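Local coordinates for heat shock protein STI1 (Saccharomyces cerevisiae, PDB 3UPV) that links Hsp70 and Hsp90 as an adaptor co-chaperone, its TPR2B domain, the part present here, holding the C-terminal peptide of Hsp70, at residues E5-E10 with Y27-K32; A34-R39 with I65-N70; N43-L48 with P55-D60; D19-V24 with A49-F54. One frame throughout, in Å; residues are numbered along the deposited sequence.

All four contacts belong to the all-helical TPR2B domain. Contact 1 pairs helices 2-16 and 20-33, the two helices of TPR 7, and closes before contacts 2 and 3 open. Contact 3 pairs helices 38-50 and 54-67 of TPR 8 and is nested inside the loop closed by contact 2, which joins the ends of the same two helices about 13 Å away, centre to centre. Contact 4 alternates with the others along the chain and ties the start of helix 20-33 to the end of helix 38-50. Contacts 1 and 3 build the two hairpins and contact 4 stacks one on the other; R8, N43 and K50 bind the Hsp70 peptide.

Contact 1: E5-E10 with Y27-K32; sequences EEARLE and YTEMIK
A7 and M30 mark the closest backbone approach of two antiparallel helices; the axes of these short segments approach to 8.0 Å at 161°. Apolar packing carries most of this. The methyl of A7 points at the opposite helix and reaches M30 N at 3.6 Å, a closeness that a small side chain permits, while the aliphatic part of E29 passes beside the same methyl, its CG 3.9 Å from A7 CB. M30, with CG anti to the backbone N (chi1 -170°) and an extended chain beyond, runs alongside R8. Its SD lies 3.6 Å from R8 CB, and its CE borders the methylenes of R8; an unbranched, flexible thioether suits this slot.

Polar links are indirect. Water 1 donates to R8 O at 2.8 Å and accepts from Y27 OH at 2.8 Å, meeting the tyrosine ring at its edge, in plane, and so bridging a helix carbonyl to a buried phenol.

The charged groups bond within helix 2-16 and to the peptide, not across the pair. R8 bends at chi3 and grips E5 side-on: NH1 donates to OE1 at 2.8 Å and NE to OE2, both oxygens lying in the guanidinium plane. This grip probably orients the guanidinium, whose NH2 makes a salt bridge with the backbone of the bound peptide. E10 OE2 lies 4.2 Å from E29 OE1, a probably mildly unfavourable approach of like charges.

The pair is the helical hairpin of TPR 7, and helix 38-50 lies against it, with R39 touching R8 and N43 touching Y27.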
loop_
_atom_site.group_PDB
_atom_site.type_symbol
_atom_site.label_atom_id
_atom_site.label_comp_id
_atom_site.label_asym_id
_atom_site.label_seq_id
_atom_site.Cartn_x
_atom_site.Cartn_y
_atom_site.Cartn_z
ATOM N N GLU A 5 -3.157 -4.496 17.500
ATOM C CA GLU A 5 -3.283 -3.077 17.579
ATOM C C GLU A 5 -1.994 -2.406 18.099
ATOM O O GLU A 5 -1.573 -1.398 17.539
ATOM C CB GLU A 5 -4.512 -2.724 18.407
ATOM C CG GLU A 5 -4.725 -1.257 18.533
ATOM C CD GLU A 5 -5.167 -0.571 17.210
ATOM O OE1 GLU A 5 -5.336 0.670 17.284
ATOM O OE2 GLU A 5 -5.358 -1.243 16.170
ATOM N N GLU A 6 -1.379 -2.955 19.157
ATOM C CA GLU A 6 -0.085 -2.448 19.623
ATOM C C GLU A 6 0.951 -2.518 18.513
ATOM O O GLU A 6 1.766 -1.570 18.332
ATOM C CB GLU A 6 0.383 -3.246 20.819
ATOM C CG GLU A 6 1.868 -3.152 21.184
ATOM C CD GLU A 6 2.190 -4.053 22.358
ATOM O OE1 GLU A 6 1.396 -4.980 22.586
ATOM O OE2 GLU A 6 3.207 -3.867 23.069
ATOM N N ALA A 7 0.999 -3.676 17.847
ATOM C CA ALA A 7 1.893 -3.790 16.689
ATOM C C ALA A 7 1.650 -2.759 15.589
ATOM O O ALA A 7 2.604 -2.128 15.086
ATOM C CB ALA A 7 1.908 -5.260 16.124
ATOM N N ARG A 8 0.381 -2.452 15.318
ATOM C CA ARG A 8 0.067 -1.422 14.294
ATOM C C ARG A 8 0.606 -0.046 14.779
ATOM O O ARG A 8 1.104 0.753 13.974
ATOM C CB ARG A 8 -1.454 -1.357 14.131
ATOM C CG ARG A 8 -1.989 -0.297 13.093
ATOM C CD ARG A 8 -3.530 -0.207 13.111
ATOM N NE ARG A 8 -4.002 0.596 14.243
ATOM C CZ ARG A 8 -3.875 1.913 14.361
ATOM N NH1 ARG A 8 -4.322 2.510 15.461
ATOM N NH2 ARG A 8 -3.348 2.639 13.390
ATOM N N LEU A 9 0.479 0.239 16.084
ATOM C CA LEU A 9 0.935 1.539 16.628
ATOM C C LEU A 9 2.412 1.687 16.652
ATOM O O LEU A 9 2.913 2.757 16.351
ATOM C CB LEU A 9 0.405 1.774 18.040
ATOM C CG LEU A 9 -1.107 1.995 18.056
ATOM C CD1 LEU A 9 -1.778 1.846 19.461
ATOM C CD2 LEU A 9 -1.332 3.397 17.454
ATOM N N GLU A 10 3.093 0.602 17.024
ATOM C CA GLU A 10 4.525 0.491 16.951
ATOM C C GLU A 10 4.976 0.714 15.513
ATOM O O GLU A 10 5.931 1.485 15.276
ATOM C CB GLU A 10 5.066 -0.845 17.489
ATOM C CG GLU A 10 4.973 -0.961 19.003
ATOM C CD GLU A 10 5.235 -2.378 19.544
ATOM O OE1 GLU A 10 4.917 -2.591 20.731
ATOM O OE2 GLU A 10 5.761 -3.264 18.822
ATOM N N TYR A 27 4.987 -4.663 11.396
ATOM C CA TYR A 27 3.857 -5.024 10.558
ATOM C C TYR A 27 3.798 -6.529 10.323
ATOM O O TYR A 27 2.734 -7.096 10.149
ATOM C CB TYR A 27 3.825 -4.213 9.250
ATOM C CG TYR A 27 3.595 -2.737 9.524
ATOM C CD1 TYR A 27 2.546 -2.332 10.386
ATOM C CD2 TYR A 27 4.386 -1.741 8.931
ATOM C CE1 TYR A 27 2.281 -0.984 10.658
ATOM C CE2 TYR A 27 4.080 -0.343 9.191
ATOM C CZ TYR A 27 3.059 0.008 10.028
ATOM O OH TYR A 27 2.814 1.355 10.208
ATOM N N THR A 28 4.942 -7.189 10.342
ATOM C CA THR A 28 4.939 -8.619 10.291
ATOM C C THR A 28 4.266 -9.176 11.541
ATOM O O THR A 28 3.472 -10.135 11.437
ATOM C CB THR A 28 6.405 -9.130 10.135
ATOM O OG1 THR A 28 6.959 -8.645 8.887
ATOM C CG2 THR A 28 6.438 -10.683 10.106
ATOM N N GLU A 29 4.506 -8.548 12.692
ATOM C CA GLU A 29 3.831 -8.979 13.881
ATOM C C GLU A 29 2.334 -8.701 13.798
ATOM O O GLU A 29 1.557 -9.579 14.208
ATOM C CB GLU A 29 4.444 -8.336 15.140
ATOM C CG GLU A 29 3.655 -8.733 16.404
ATOM C CD GLU A 29 4.202 -8.210 17.757
ATOM O OE1 GLU A 29 5.063 -7.323 17.813
ATOM O OE2 GLU A 29 3.666 -8.763 18.858
ATOM N N MET A 30 1.924 -7.495 13.325
ATOM C CA MET A 30 0.500 -7.191 13.101
ATOM C C MET A 30 -0.169 -8.293 12.229
ATOM O O MET A 30 -1.283 -8.746 12.488
ATOM C CB MET A 30 0.337 -5.847 12.426
ATOM C CG MET A 30 -1.162 -5.351 12.387
ATOM S SD MET A 30 -1.178 -3.798 11.545
ATOM C CE MET A 30 -2.987 -3.724 11.337
ATOM N N ILE A 31 0.542 -8.686 11.186
ATOM C CA ILE A 31 0.076 -9.685 10.226
ATOM C C ILE A 31 -0.037 -11.050 10.938
ATOM O O ILE A 31 -1.064 -11.721 10.768
ATOM C CB ILE A 31 0.995 -9.856 8.980
ATOM C CG1 ILE A 31 0.794 -8.649 8.047
ATOM C CG2 ILE A 31 0.616 -11.196 8.267
ATOM C CD1 ILE A 31 1.804 -8.530 6.964
ATOM N N LYS A 32 0.966 -11.465 11.730
ATOM C CA LYS A 32 0.833 -12.713 12.471
ATOM C C LYS A 32 -0.397 -12.680 13.397
ATOM O O LYS A 32 -1.128 -13.690 13.523
ATOM C CB LYS A 32 2.122 -12.959 13.266
ATOM C CG LYS A 32 2.005 -13.999 14.379
ATOM C CD LYS A 32 3.388 -14.308 14.974
ATOM C CE LYS A 32 3.311 -15.661 15.663
ATOM N NZ LYS A 32 4.005 -15.591 16.987
HETATM O O HOH W 1 0.344 1.671 11.436
#

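Contact 2: A34-R39 with I65-N70; sequences APEDAR and IEKDPN
K67 has the most surface buried in this contact, which closes the open end of the TPR 8 helical hairpin: the loop leading into helix 38-50 meets the end of helix 54-67. The long chain of K67 bends at chi2 (-51°), which lays the methylenes along the turn A34-D37, with CE 3.4 Å from P35 O. At the tip NZ donates to E36 OE1 at 2.9 Å, a salt bridge reached on the syn side of the carboxylate and 30° out of its plane. The two side chains cross at about a right angle; a lysine is long enough to pass the P35 carbonyl and still carry its charge to E36.

A38, buried at the start of its helix, presents a methyl small enough to rest against two successive residues, D68 CB at 3.6 Å and K67 CB at 3.8 Å. E36, exposed, bends back at chi2 (-55°) to bring its carboxylate to the lysine. Both neighbouring turns are held by aspartates: D37 caps helix 38-50, and D68 forms an Asx turn with N70 N. D37 also holds R39 side-on. Water 2 sits between the backbones, 2.8 Å from E36 O and 2.9 Å from K67 O.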
loop_
_atom_site.group_PDB
_atom_site.type_symbol
_atom_site.label_atom_id
_atom_site.label_comp_id
_atom_site.label_asym_id
_atom_site.label_seq_id
_atom_site.Cartn_x
_atom_site.Cartn_y
_atom_site.Cartn_z
ATOM N N ALA A 34 -3.183 -10.555 13.389
ATOM C CA ALA A 34 -4.463 -10.290 12.738
ATOM C C ALA A 34 -4.323 -10.572 11.237
ATOM O O ALA A 34 -4.254 -9.701 10.448
ATOM C CB ALA A 34 -4.903 -8.855 13.011
ATOM N N PRO A 35 -4.248 -11.836 10.863
ATOM C CA PRO A 35 -3.891 -12.202 9.489
ATOM C C PRO A 35 -4.954 -11.850 8.453
ATOM O O PRO A 35 -4.635 -11.826 7.270
ATOM C CB PRO A 35 -3.651 -13.708 9.546
ATOM C CG PRO A 35 -4.113 -14.134 10.876
ATOM C CD PRO A 35 -4.277 -12.987 11.788
ATOM N N GLU A 36 -6.156 -11.466 8.908
ATOM C CA GLU A 36 -7.216 -11.043 8.020
ATOM C C GLU A 36 -7.349 -9.541 7.869
ATOM O O GLU A 36 -8.190 -9.034 7.088
ATOM C CB GLU A 36 -8.537 -11.617 8.549
ATOM C CG GLU A 36 -8.587 -13.180 8.424
ATOM C CD GLU A 36 -8.336 -13.617 6.988
ATOM O OE1 GLU A 36 -7.296 -14.247 6.714
ATOM O OE2 GLU A 36 -9.165 -13.335 6.096
ATOM N N ASP A 37 -6.503 -8.816 8.603
ATOM C CA ASP A 37 -6.537 -7.382 8.634
ATOM C C ASP A 37 -5.698 -6.927 7.471
ATOM O O ASP A 37 -4.447 -7.002 7.518
ATOM C CB ASP A 37 -6.039 -6.876 9.994
ATOM C CG ASP A 37 -6.162 -5.360 10.158
ATOM O OD1 ASP A 37 -6.112 -4.896 11.321
ATOM O OD2 ASP A 37 -6.325 -4.630 9.147
ATOM N N ALA A 38 -6.353 -6.459 6.405
ATOM C CA ALA A 38 -5.631 -5.904 5.222
ATOM C C ALA A 38 -4.591 -4.801 5.554
ATOM O O ALA A 38 -3.638 -4.620 4.817
ATOM C CB ALA A 38 -6.636 -5.334 4.180
ATOM N N ARG A 39 -4.807 -4.028 6.613
ATOM C CA ARG A 39 -3.922 -2.902 6.903
ATOM C C ARG A 39 -2.506 -3.395 7.149
ATOM O O ARG A 39 -1.545 -2.681 6.830
ATOM C CB ARG A 39 -4.375 -2.103 8.122
ATOM C CG ARG A 39 -5.745 -1.468 7.936
ATOM C CD ARG A 39 -6.228 -0.760 9.194
ATOM N NE ARG A 39 -6.370 -1.743 10.276
ATOM C CZ ARG A 39 -6.616 -1.434 11.547
ATOM N NH1 ARG A 39 -6.785 -0.146 11.912
ATOM N NH2 ARG A 39 -6.748 -2.413 12.450
ATOM N N ILE A 65 -5.284 -6.560 -0.942
ATOM C CA ILE A 65 -6.405 -6.546 -1.896
ATOM C C ILE A 65 -7.301 -7.771 -1.688
ATOM O O ILE A 65 -8.549 -7.643 -1.646
ATOM C CB ILE A 65 -5.920 -6.361 -3.375
ATOM C CG1 ILE A 65 -5.432 -4.886 -3.542
ATOM C CG2 ILE A 65 -7.086 -6.765 -4.404
ATOM C CD1 ILE A 65 -4.570 -4.588 -4.784
ATOM N N GLU A 66 -6.687 -8.929 -1.440
ATOM C CA GLU A 66 -7.515 -10.118 -1.144
ATOM C C GLU A 66 -8.296 -9.992 0.164
ATOM O O GLU A 66 -9.419 -10.473 0.262
ATOM C CB GLU A 66 -6.696 -11.391 -1.058
ATOM C CG GLU A 66 -5.784 -11.788 -2.218
ATOM C CD GLU A 66 -4.992 -13.064 -1.881
ATOM O OE1 GLU A 66 -5.363 -13.740 -0.894
ATOM O OE2 GLU A 66 -4.000 -13.412 -2.577
ATOM N N LYS A 67 -7.693 -9.379 1.174
ATOM C CA LYS A 67 -8.323 -9.313 2.489
ATOM C C LYS A 67 -9.432 -8.253 2.528
ATOM O O LYS A 67 -10.448 -8.463 3.167
ATOM C CB LYS A 67 -7.255 -9.021 3.593
ATOM C CG LYS A 67 -6.190 -10.075 3.796
ATOM C CD LYS A 67 -6.713 -11.444 3.983
ATOM C CE LYS A 67 -5.546 -12.396 4.034
ATOM N NZ LYS A 67 -5.981 -13.807 4.141
ATOM N N ASP A 68 -9.217 -7.101 1.886
ATOM C CA ASP A 68 -10.226 -6.004 1.841
ATOM C C ASP A 68 -10.288 -5.379 0.453
ATOM O O ASP A 68 -9.496 -4.490 0.121
ATOM C CB ASP A 68 -9.938 -4.914 2.887
ATOM C CG ASP A 68 -11.044 -3.830 2.929
ATOM O OD1 ASP A 68 -10.852 -2.839 3.672
ATOM O OD2 ASP A 68 -12.086 -3.961 2.223
ATOM N N PRO A 69 -11.257 -5.777 -0.365
ATOM C CA PRO A 69 -11.291 -5.173 -1.688
ATOM C C PRO A 69 -11.666 -3.683 -1.704
ATOM O O PRO A 69 -11.497 -3.043 -2.710
ATOM C CB PRO A 69 -12.349 -6.007 -2.402
ATOM C CG PRO A 69 -13.132 -6.668 -1.343
ATOM C CD PRO A 69 -12.142 -6.945 -0.273
ATOM N N ASN A 70 -12.192 -3.143 -0.605
ATOM C CA ASN A 70 -12.505 -1.716 -0.556
ATOM C C ASN A 70 -11.382 -0.835 -0.018
ATOM O O ASN A 70 -11.531 0.388 0.117
ATOM C CB ASN A 70 -13.815 -1.536 0.157
ATOM C CG ASN A 70 -14.889 -2.353 -0.519
ATOM O OD1 ASN A 70 -14.991 -2.311 -1.755
ATOM N ND2 ASN A 70 -15.627 -3.155 0.244
HETATM O O HOH W 2 -10.105 -10.203 5.430
#

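Contact 3: N43-L48 with P55-D60; sequences NRAAAL and PEAIAD
R44 passes its aliphatic chain alongside D60 OD1 and then turns its guanidinium onto the same carboxylate, across the antiparallel hairpin that forms TPR 8. The axes of the two short segments approach to 8.1 Å, at 164° to each other. With CG anti to the backbone N (chi1 -170°) and a bend at chi3, the arginine meets the aspartate side-on, one nitrogen to each oxygen. The guanidinium and carboxylate are nearly coplanar, and the paired bonds fix the rotation of each group against the other. D60 is buried, so two charged bonds satisfy an anion that would otherwise be costly there; the pairing would be expected to keep it ionised. The third nitrogen, NH1, donates to T28 OG1 on helix 20-33, so one arginine joins both repeats.

Alanines suit the middle of the interface because their methyls let the helices approach. The CA atoms of A45 and A57 are 4.1 Å apart, and A45 CB lies 3.5 Å from A57 O, while A57 CB rests near A45 O.

L48 fills the side beyond them. Its CD1 touches E56 CB at 3.9 Å and also borders D60 OD1, adding an apolar wall beside the ion pair. Outside this interface N43 faces the other way and donates through ND2 to the backbone of the bound peptide. Within the ion pair, R44 NE to D60 OD1 measures 2.7 Å, and R44 NH2 reaches the syn lone pair of D60 OD2 at 2.8 Å, almost perfectly straight.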
loop_
_atom_site.group_PDB
_atom_site.type_symbol
_atom_site.label_atom_id
_atom_site.label_comp_id
_atom_site.label_asym_id
_atom_site.label_seq_id
_atom_site.Cartn_x
_atom_site.Cartn_y
_atom_site.Cartn_z
ATOM N N ASN A 43 0.490 -1.939 5.154
ATOM C CA ASN A 43 1.448 -1.189 5.946
ATOM C C ASN A 43 2.844 -1.791 5.776
ATOM O O ASN A 43 3.821 -1.059 5.524
ATOM C CB ASN A 43 1.064 -1.162 7.434
ATOM C CG ASN A 43 -0.140 -0.246 7.753
ATOM O OD1 ASN A 43 -0.581 0.621 6.971
ATOM N ND2 ASN A 43 -0.648 -0.434 8.965
ATOM N N ARG A 44 2.964 -3.133 5.827
ATOM C CA ARG A 44 4.284 -3.673 5.599
ATOM C C ARG A 44 4.767 -3.322 4.192
ATOM O O ARG A 44 5.964 -2.971 4.030
ATOM C CB ARG A 44 4.231 -5.201 5.751
ATOM C CG ARG A 44 5.617 -5.789 5.765
ATOM C CD ARG A 44 5.714 -7.280 6.203
ATOM N NE ARG A 44 4.985 -8.163 5.328
ATOM C CZ ARG A 44 4.785 -9.444 5.582
ATOM N NH1 ARG A 44 5.230 -10.005 6.741
ATOM N NH2 ARG A 44 4.096 -10.147 4.705
ATOM N N ALA A 45 3.867 -3.383 3.173
ATOM C CA ALA A 45 4.257 -2.940 1.822
ATOM C C ALA A 45 4.847 -1.529 1.835
ATOM O O ALA A 45 5.784 -1.196 1.077
ATOM C CB ALA A 45 3.088 -2.983 0.865
ATOM N N ALA A 46 4.249 -0.662 2.608
ATOM C CA ALA A 46 4.712 0.752 2.599
ATOM C C ALA A 46 6.155 0.801 3.041
ATOM O O ALA A 46 6.982 1.584 2.496
ATOM C CB ALA A 46 3.815 1.617 3.516
ATOM N N ALA A 47 6.460 0.014 4.065
ATOM C CA ALA A 47 7.821 0.018 4.580
ATOM C C ALA A 47 8.831 -0.690 3.652
ATOM O O ALA A 47 9.986 -0.243 3.457
ATOM C CB ALA A 47 7.846 -0.556 6.024
ATOM N N LEU A 48 8.430 -1.835 3.112
ATOM C CA LEU A 48 9.260 -2.547 2.148
ATOM C C LEU A 48 9.527 -1.628 0.910
ATOM O O LEU A 48 10.590 -1.632 0.360
ATOM C CB LEU A 48 8.554 -3.801 1.692
ATOM C CG LEU A 48 8.459 -4.933 2.728
ATOM C CD1 LEU A 48 7.361 -5.903 2.296
ATOM C CD2 LEU A 48 9.783 -5.710 2.795
ATOM N N PRO A 55 9.169 -6.371 -5.263
ATOM C CA PRO A 55 8.444 -7.688 -5.422
ATOM C C PRO A 55 7.675 -8.036 -4.135
ATOM O O PRO A 55 6.481 -8.319 -4.209
ATOM C CB PRO A 55 9.574 -8.656 -5.650
ATOM C CG PRO A 55 10.604 -7.785 -6.333
ATOM C CD PRO A 55 10.609 -6.514 -5.562
ATOM N N GLU A 56 8.352 -7.912 -2.976
ATOM C CA GLU A 56 7.714 -8.109 -1.648
ATOM C C GLU A 56 6.594 -7.109 -1.391
ATOM O O GLU A 56 5.502 -7.495 -0.943
ATOM C CB GLU A 56 8.772 -8.091 -0.544
ATOM C CG GLU A 56 9.685 -9.281 -0.747
ATOM C CD GLU A 56 10.897 -9.027 -1.702
ATOM O OE1 GLU A 56 11.744 -9.964 -1.831
ATOM O OE2 GLU A 56 11.058 -7.903 -2.279
ATOM N N ALA A 57 6.862 -5.829 -1.669
ATOM C CA ALA A 57 5.814 -4.816 -1.476
ATOM C C ALA A 57 4.616 -5.147 -2.324
ATOM O O ALA A 57 3.429 -5.048 -1.889
ATOM C CB ALA A 57 6.329 -3.404 -1.805
ATOM N N ILE A 58 4.887 -5.538 -3.562
ATOM C CA ILE A 58 3.744 -5.804 -4.459
ATOM C C ILE A 58 2.940 -7.047 -4.000
ATOM O O ILE A 58 1.707 -7.045 -4.049
ATOM C CB ILE A 58 4.246 -5.978 -5.963
ATOM C CG1 ILE A 58 4.659 -4.579 -6.526
ATOM C CG2 ILE A 58 3.202 -6.617 -6.830
ATOM C CD1 ILE A 58 5.575 -4.626 -7.801
ATOM N N ALA A 59 3.654 -8.068 -3.550
ATOM C CA ALA A 59 3.018 -9.255 -3.007
ATOM C C ALA A 59 2.141 -8.889 -1.811
ATOM O O ALA A 59 1.038 -9.377 -1.721
ATOM C CB ALA A 59 4.005 -10.265 -2.646
ATOM N N ASP A 60 2.612 -7.963 -0.960
ATOM C CA ASP A 60 1.784 -7.579 0.207
ATOM C C ASP A 60 0.571 -6.751 -0.193
ATOM O O ASP A 60 -0.512 -6.857 0.391
ATOM C CB ASP A 60 2.638 -6.781 1.221
ATOM C CG ASP A 60 3.389 -7.698 2.214
ATOM O OD1 ASP A 60 4.268 -7.136 2.923
ATOM O OD2 ASP A 60 3.069 -8.908 2.373
#

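Contact 4: D19-V24 with A49-F54; sequences DWPNAV and AKLMSF
W20 and K50 form the tight part of this contact. The lysine CB sits over one face of the indole, 3.5 Å from the centroid of the five-membered ring and 13° off its normal, a CH-pi contact. The K50 chain, bent at chi2 (-76°), then runs on across the six-membered ring, where CD comes within 3.6 Å of W20 CZ2. A broad flat ring suits this task, covering several methylenes at once. The amino end of K50 leads away from W20 to an acidic side chain of the bound peptide, with which it makes a salt bridge, an arrangement consistent with W20 steadying the chain of a peptide-binding lysine. F15 meets W20 edge-to-face.

L51 makes the second close touch: its CG is 3.5 Å from W20 CB, and its CD2 lies at the edge of the indole. On the inner side, toward A47 and L48, V24 CG2 touches L51 CD1 more loosely, at 4.0 Å. Packing thins toward solvent, where P21 CG is 4.2 Å from L51 CD2 and both residues are exposed. P21 also suits the first turn of a helix, where its missing N-H costs nothing.

Each segment is shaped by a helix end. D19 caps helix 20-33 by accepting from N22 N, and M52, with positive phi, ends helix 38-50 in a Schellman motif. Such packing of the second helix of one repeat against the first helix of the next is how TPR arrays stack, here TPR 7 on TPR 8.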
loop_
_atom_site.group_PDB
_atom_site.type_symbol
_atom_site.label_atom_id
_atom_site.label_comp_id
_atom_site.label_asym_id
_atom_site.label_seq_id
_atom_site.Cartn_x
_atom_site.Cartn_y
_atom_site.Cartn_z
ATOM N N ASP A 19 12.215 4.687 10.316
ATOM C CA ASP A 19 12.920 3.422 10.624
ATOM C C ASP A 19 12.227 2.274 9.897
ATOM O O ASP A 19 11.373 1.543 10.477
ATOM C CB ASP A 19 12.905 3.218 12.127
ATOM C CG ASP A 19 13.655 1.975 12.594
ATOM O OD1 ASP A 19 13.855 1.917 13.822
ATOM O OD2 ASP A 19 14.086 1.064 11.821
ATOM N N TRP A 20 12.542 2.120 8.614
ATOM C CA TRP A 20 11.801 1.153 7.801
ATOM C C TRP A 20 11.944 -0.284 8.276
ATOM O O TRP A 20 10.941 -1.051 8.251
ATOM C CB TRP A 20 12.208 1.252 6.346
ATOM C CG TRP A 20 12.369 2.654 5.880
ATOM C CD1 TRP A 20 13.484 3.203 5.283
ATOM C CD2 TRP A 20 11.398 3.714 5.964
ATOM N NE1 TRP A 20 13.264 4.518 4.992
ATOM C CE2 TRP A 20 12.006 4.879 5.408
ATOM C CE3 TRP A 20 10.077 3.799 6.446
ATOM C CZ2 TRP A 20 11.310 6.115 5.286
ATOM C CZ3 TRP A 20 9.400 5.022 6.361
ATOM C CH2 TRP A 20 10.025 6.189 5.802
ATOM N N PRO A 21 13.158 -0.714 8.657
ATOM C CA PRO A 21 13.285 -2.129 8.978
ATOM C C PRO A 21 12.510 -2.492 10.236
ATOM O O PRO A 21 11.931 -3.614 10.296
ATOM C CB PRO A 21 14.793 -2.295 9.228
ATOM C CG PRO A 21 15.372 -1.282 8.313
ATOM C CD PRO A 21 14.483 -0.090 8.569
ATOM N N ASN A 22 12.441 -1.569 11.189
ATOM C CA ASN A 22 11.639 -1.834 12.377
ATOM C C ASN A 22 10.123 -1.772 12.113
ATOM O O ASN A 22 9.393 -2.581 12.693
ATOM C CB ASN A 22 12.073 -0.944 13.583
ATOM C CG ASN A 22 13.272 -1.517 14.308
ATOM O OD1 ASN A 22 13.373 -2.750 14.491
ATOM N ND2 ASN A 22 14.211 -0.642 14.716
ATOM N N ALA A 23 9.664 -0.853 11.239
ATOM C CA ALA A 23 8.292 -0.917 10.712
ATOM C C ALA A 23 7.983 -2.261 10.070
ATOM O O ALA A 23 6.924 -2.811 10.328
ATOM C CB ALA A 23 8.030 0.198 9.705
ATOM N N VAL A 24 8.873 -2.787 9.180
ATOM C CA VAL A 24 8.667 -4.108 8.603
ATOM C C VAL A 24 8.413 -5.123 9.704
ATOM O O VAL A 24 7.457 -5.939 9.602
ATOM C CB VAL A 24 9.878 -4.471 7.687
ATOM C CG1 VAL A 24 9.847 -5.936 7.333
ATOM C CG2 VAL A 24 9.770 -3.601 6.418
ATOM N N ALA A 49 8.544 -0.859 0.487
ATOM C CA ALA A 49 8.709 0.015 -0.684
ATOM C C ALA A 49 9.777 1.088 -0.352
ATOM O O ALA A 49 10.639 1.403 -1.178
ATOM C CB ALA A 49 7.342 0.691 -1.011
ATOM N N LYS A 50 9.792 1.571 0.896
ATOM C CA LYS A 50 10.777 2.595 1.257
ATOM C C LYS A 50 12.152 1.988 1.217
ATOM O O LYS A 50 13.170 2.696 1.019
ATOM C CB LYS A 50 10.543 3.181 2.659
ATOM C CG LYS A 50 9.326 4.122 2.734
ATOM C CD LYS A 50 9.717 5.488 2.096
ATOM C CE LYS A 50 8.610 6.508 2.314
ATOM N NZ LYS A 50 8.886 7.894 1.791
ATOM N N LEU A 51 12.192 0.695 1.507
ATOM C CA LEU A 51 13.452 -0.139 1.419
ATOM C C LEU A 51 13.828 -0.598 -0.002
ATOM O O LEU A 51 14.918 -1.179 -0.186
ATOM C CB LEU A 51 13.312 -1.341 2.356
ATOM C CG LEU A 51 13.363 -0.934 3.825
ATOM C CD1 LEU A 51 13.063 -2.234 4.591
ATOM C CD2 LEU A 51 14.691 -0.354 4.296
ATOM N N MET A 52 12.992 -0.238 -0.995
ATOM C CA MET A 52 13.157 -0.598 -2.413
ATOM C C MET A 52 13.020 -2.102 -2.587
ATOM O O MET A 52 13.650 -2.691 -3.474
ATOM C CB MET A 52 14.489 -0.070 -3.062
ATOM C CG MET A 52 14.875 1.381 -2.595
ATOM S SD MET A 52 13.635 2.550 -3.200
ATOM C CE MET A 52 14.177 2.954 -4.859
ATOM N N SER A 53 12.224 -2.735 -1.725
ATOM C CA SER A 53 11.976 -4.200 -1.860
ATOM C C SER A 53 10.664 -4.383 -2.604
ATOM O O SER A 53 9.582 -4.737 -1.984
ATOM C CB SER A 53 11.928 -4.788 -0.442
ATOM O OG SER A 53 13.254 -4.853 0.083
ATOM N N PHE A 54 10.683 -4.080 -3.919
ATOM C CA PHE A 54 9.406 -3.986 -4.649
ATOM C C PHE A 54 8.557 -5.274 -4.886
ATOM O O PHE A 54 7.356 -5.227 -4.765
ATOM C CB PHE A 54 9.614 -3.194 -5.948
ATOM C CG PHE A 54 10.015 -1.749 -5.688
ATOM C CD1 PHE A 54 9.105 -0.871 -5.102
ATOM C CD2 PHE A 54 11.317 -1.296 -5.974
ATOM C CE1 PHE A 54 9.455 0.453 -4.840
ATOM C CE2 PHE A 54 11.709 0.018 -5.707
ATOM C CZ PHE A 54 10.766 0.923 -5.132
#